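Berberine bridge enzyme-like protein (Arabidopsis thaliana, PDB 5D79) is a secreted FAD-dependent oxidoreductase of the berberine bridge enzyme-like family, involved in adaptation to salt stress. Local coordinates at residues I60-Q66 with R107-H111. Sequence-based numbering, arbitrary orientation.
Sequences ILDSSIQ and RSAGH. With FAD (flavin-adenine dinucleotide), chain E.
Arg-107 reaches from the end of strand 103-107 to the last turn of helix 58-63. Its CB points toward segment 60-66; CG, anti to the backbone N (chi1 -176°), passes 3.6 Å from FAD O2A, and CD runs beside Ser-64. The chain then bends at chi3 (72°), and the guanidinium slides beneath Ser-64 OG, which lies over one face, 3.2 Å from Arg-107 NE. At the tip both terminal nitrogens donate to a single carbonyl oxygen: Arg-107 NH1 to Leu-61 O at 3.0 Å, in the carbonyl plane and on a lone pair, NH2 to the same oxygen from above that plane at 3.2 Å. NH1 also rests against CG1 of Ile-65, and NH2 forms a salt bridge with Asp-129. Replacing Arg-107 with alanine would remove both these donors to Leu-61 O and is likely to leave Asp-129 without this cationic mate. A water accepts from Ser-64 OG and donates to Ser-108 O. Gln-66 N donates to Gly-110 O (3.2 Å), and Gly-110, with positive phi and no side chain, brings its CA within 3.3 Å of Ser-64 O in a CA-H...O contact. Gln-66 CB sits over the centre of the His-111 ring, 3.6 Å from its centroid, a CH-pi contact; Thr-176 binds NE2 of that ring, while ND1 is bonded covalently to FAD C8M (1.6 Å). Backbone amides of Ser-108, Gly-110 and His-111 hold the FAD pyrophosphate. One loop of the FAD-binding PCMH-type domain, ending in the flavin-bearing His-111, is thus bonded to 60-66 through Arg-107 and Gly-110 O while its amides and histidine hold the cofactor.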
loop_
_atom_site.group_PDB
_atom_site.type_symbol
_atom_site.label_atom_id
_atom_site.label_comp_id
_atom_site.label_asym_id
_atom_site.label_seq_id
_atom_site.Cartn_x
_atom_site.Cartn_y
_atom_site.Cartn_z
ATOM N N ILE A 60 -19.673 12.170 -0.331
ATOM C CA ILE A 60 -18.295 12.484 0.043
ATOM C C ILE A 60 -17.646 11.279 0.728
ATOM O O ILE A 60 -16.485 10.955 0.469
ATOM C CB ILE A 60 -18.223 13.721 0.972
ATOM C CG1 ILE A 60 -18.554 14.995 0.192
ATOM C CG2 ILE A 60 -16.846 13.854 1.591
ATOM C CD1 ILE A 60 -17.413 15.473 -0.690
ATOM N N LEU A 61 -18.409 10.605 1.584
ATOM C CA LEU A 61 -17.920 9.423 2.288
ATOM C C LEU A 61 -17.740 8.233 1.353
ATOM O O LEU A 61 -16.751 7.504 1.450
ATOM C CB LEU A 61 -18.872 9.033 3.420
ATOM C CG LEU A 61 -18.477 7.784 4.211
ATOM C CD1 LEU A 61 -17.146 7.997 4.925
ATOM C CD2 LEU A 61 -19.579 7.388 5.196
ATOM N N ASP A 62 -18.710 8.035 0.462
ATOM C CA ASP A 62 -18.717 6.869 -0.410
ATOM C C ASP A 62 -17.654 6.979 -1.492
ATOM O O ASP A 62 -17.151 5.963 -1.975
ATOM C CB ASP A 62 -20.092 6.689 -1.064
ATOM C CG ASP A 62 -20.719 5.339 -0.763
ATOM O OD1 ASP A 62 -20.202 4.312 -1.260
ATOM O OD2 ASP A 62 -21.750 5.312 -0.052
ATOM N N SER A 63 -17.308 8.211 -1.858
ATOM C CA SER A 63 -16.520 8.469 -3.070
ATOM C C SER A 63 -15.142 7.795 -3.119
ATOM O O SER A 63 -14.759 7.239 -4.152
ATOM C CB SER A 63 -16.347 9.981 -3.273
ATOM O OG SER A 63 -16.518 10.692 -2.062
ATOM N N SER A 64 -14.394 7.848 -2.023
ATOM C CA SER A 64 -13.089 7.212 -2.011
ATOM C C SER A 64 -13.052 5.956 -1.154
ATOM O O SER A 64 -12.036 5.692 -0.525
ATOM C CB SER A 64 -12.005 8.191 -1.535
ATOM O OG SER A 64 -12.525 9.211 -0.715
ATOM N N ILE A 65 -14.144 5.185 -1.122
ATOM C CA ILE A 65 -14.094 3.849 -0.512
ATOM C C ILE A 65 -13.653 2.852 -1.575
ATOM O O ILE A 65 -14.408 2.514 -2.483
ATOM C CB ILE A 65 -15.441 3.407 0.105
ATOM C CG1 ILE A 65 -15.742 4.222 1.371
ATOM C CG2 ILE A 65 -15.393 1.933 0.456
ATOM C CD1 ILE A 65 -17.046 3.858 2.082
ATOM N N GLN A 66 -12.403 2.413 -1.469
ATOM C CA GLN A 66 -11.796 1.559 -2.479
ATOM C C GLN A 66 -11.761 0.094 -2.038
ATOM O O GLN A 66 -11.050 -0.736 -2.614
ATOM C CB GLN A 66 -10.398 2.067 -2.815
ATOM C CG GLN A 66 -10.390 3.465 -3.433
ATOM C CD GLN A 66 -10.948 3.521 -4.865
ATOM O OE1 GLN A 66 -11.578 2.576 -5.354
ATOM N NE2 GLN A 66 -10.712 4.644 -5.540
ATOM N N ARG A 107 -8.214 10.203 5.882
ATOM C CA ARG A 107 -8.278 9.515 4.601
ATOM C C ARG A 107 -7.580 10.297 3.496
ATOM O O ARG A 107 -7.810 11.493 3.339
ATOM C CB ARG A 107 -9.732 9.248 4.203
ATOM C CG ARG A 107 -9.854 8.443 2.923
ATOM C CD ARG A 107 -11.221 7.833 2.746
ATOM N NE ARG A 107 -12.226 8.833 2.424
ATOM C CZ ARG A 107 -13.518 8.570 2.287
ATOM N NH1 ARG A 107 -13.961 7.331 2.457
ATOM N NH2 ARG A 107 -14.362 9.550 1.978
ATOM N N SER A 108 -6.721 9.615 2.736
ATOM C CA SER A 108 -6.159 10.188 1.511
ATOM C C SER A 108 -6.966 9.737 0.297
ATOM O O SER A 108 -7.762 10.496 -0.228
ATOM C CB SER A 108 -4.689 9.807 1.338
ATOM O OG SER A 108 -3.902 10.363 2.374
ATOM N N ALA A 109 -6.768 8.506 -0.151
ATOM C CA ALA A 109 -7.517 8.026 -1.305
ATOM C C ALA A 109 -8.238 6.731 -0.984
ATOM O O ALA A 109 -8.881 6.147 -1.851
ATOM C CB ALA A 109 -6.606 7.845 -2.511
ATOM N N GLY A 110 -8.106 6.272 0.258
ATOM C CA GLY A 110 -9.006 5.268 0.801
ATOM C C GLY A 110 -8.828 3.819 0.388
ATOM O O GLY A 110 -9.796 3.059 0.342
ATOM N N HIS A 111 -7.597 3.424 0.110
ATOM C CA HIS A 111 -7.318 2.041 -0.237
ATOM C C HIS A 111 -7.034 1.121 0.960
ATOM O O HIS A 111 -6.609 -0.011 0.760
ATOM C CB HIS A 111 -6.149 1.991 -1.222
ATOM C CG HIS A 111 -6.587 2.038 -2.650
ATOM N ND1 HIS A 111 -6.876 0.903 -3.372
ATOM C CD2 HIS A 111 -6.831 3.083 -3.477
ATOM C CE1 HIS A 111 -7.267 1.242 -4.589
ATOM N NE2 HIS A 111 -7.250 2.558 -4.677
HETATM P PA FAD E . -6.180 5.361 2.967
HETATM O O1A FAD E . -7.312 4.445 3.359
HETATM O O2A FAD E . -6.643 6.763 2.647
HETATM O O5B FAD E . -5.052 5.351 4.124
HETATM C C5B FAD E . -4.598 4.134 4.700
HETATM C C4B FAD E . -3.996 4.330 6.098
HETATM O O4B FAD E . -3.086 5.415 6.067
HETATM C C3B FAD E . -5.070 4.661 7.123
HETATM O O3B FAD E . -4.774 4.083 8.377
HETATM C C2B FAD E . -5.018 6.177 7.191
HETATM O O2B FAD E . -5.444 6.680 8.445
HETATM C C1B FAD E . -3.559 6.483 6.869
HETATM N N9A FAD E . -3.339 7.779 6.191
HETATM C C8A FAD E . -3.731 8.174 4.932
HETATM N N7A FAD E . -3.292 9.443 4.724
HETATM C C5A FAD E . -2.627 9.863 5.826
HETATM C C6A FAD E . -1.981 11.053 6.162
HETATM N N6A FAD E . -1.723 11.972 5.239
HETATM N N1A FAD E . -1.377 11.178 7.398
HETATM C C2A FAD E . -1.405 10.130 8.291
HETATM N N3A FAD E . -2.050 8.956 7.953
HETATM C C4A FAD E . -2.648 8.821 6.747
HETATM N N1 FAD E . 0.521 -1.313 -1.736
HETATM C C2 FAD E . 1.784 -1.619 -2.215
HETATM O O2 FAD E . 2.791 -1.151 -1.671
HETATM N N3 FAD E . 1.909 -2.443 -3.327
HETATM C C4 FAD E . 0.795 -2.967 -3.963
HETATM O O4 FAD E . 0.940 -3.597 -5.012
HETATM C C4X FAD E . -0.476 -2.638 -3.490
HETATM N N5 FAD E . -1.616 -3.030 -4.175
HETATM C C5X FAD E . -2.833 -2.440 -3.867
HETATM C C6 FAD E . -3.948 -2.614 -4.685
HETATM C C7 FAD E . -5.170 -2.020 -4.357
HETATM C C7M FAD E . -6.365 -2.224 -5.238
HETATM C C8 FAD E . -5.270 -1.205 -3.228
HETATM C C8M FAD E . -6.575 -0.575 -2.839
HETATM C C9 FAD E . -4.158 -1.033 -2.410
HETATM C C9A FAD E . -2.956 -1.687 -2.697
HETATM N N10 FAD E . -1.854 -1.548 -1.867
HETATM C C10 FAD E . -0.598 -1.782 -2.389
HETATM C "C1'" FAD E . -2.021 -1.076 -0.456
HETATM C "C2'" FAD E . -1.924 0.431 -0.303
HETATM O "O2'" FAD E . -0.607 0.841 -0.598
HETATM C "C3'" FAD E . -2.308 0.773 1.132
HETATM O "O3'" FAD E . -3.668 0.449 1.317
HETATM C "C4'" FAD E . -2.152 2.244 1.430
HETATM O "O4'" FAD E . -1.994 2.434 2.811
HETATM C "C5'" FAD E . -3.417 2.971 1.034
HETATM O "O5'" FAD E . -3.149 4.353 0.988
HETATM P P FAD E . -4.378 5.334 0.679
HETATM O O1P FAD E . -3.979 6.759 0.955
HETATM O O2P FAD E . -4.858 5.167 -0.742
HETATM O O3P FAD E . -5.472 4.698 1.680
HETATM O O HOH W 1 -10.443 11.090 -0.238
HETATM O O HOH W 2 -8.917 6.275 -4.500
#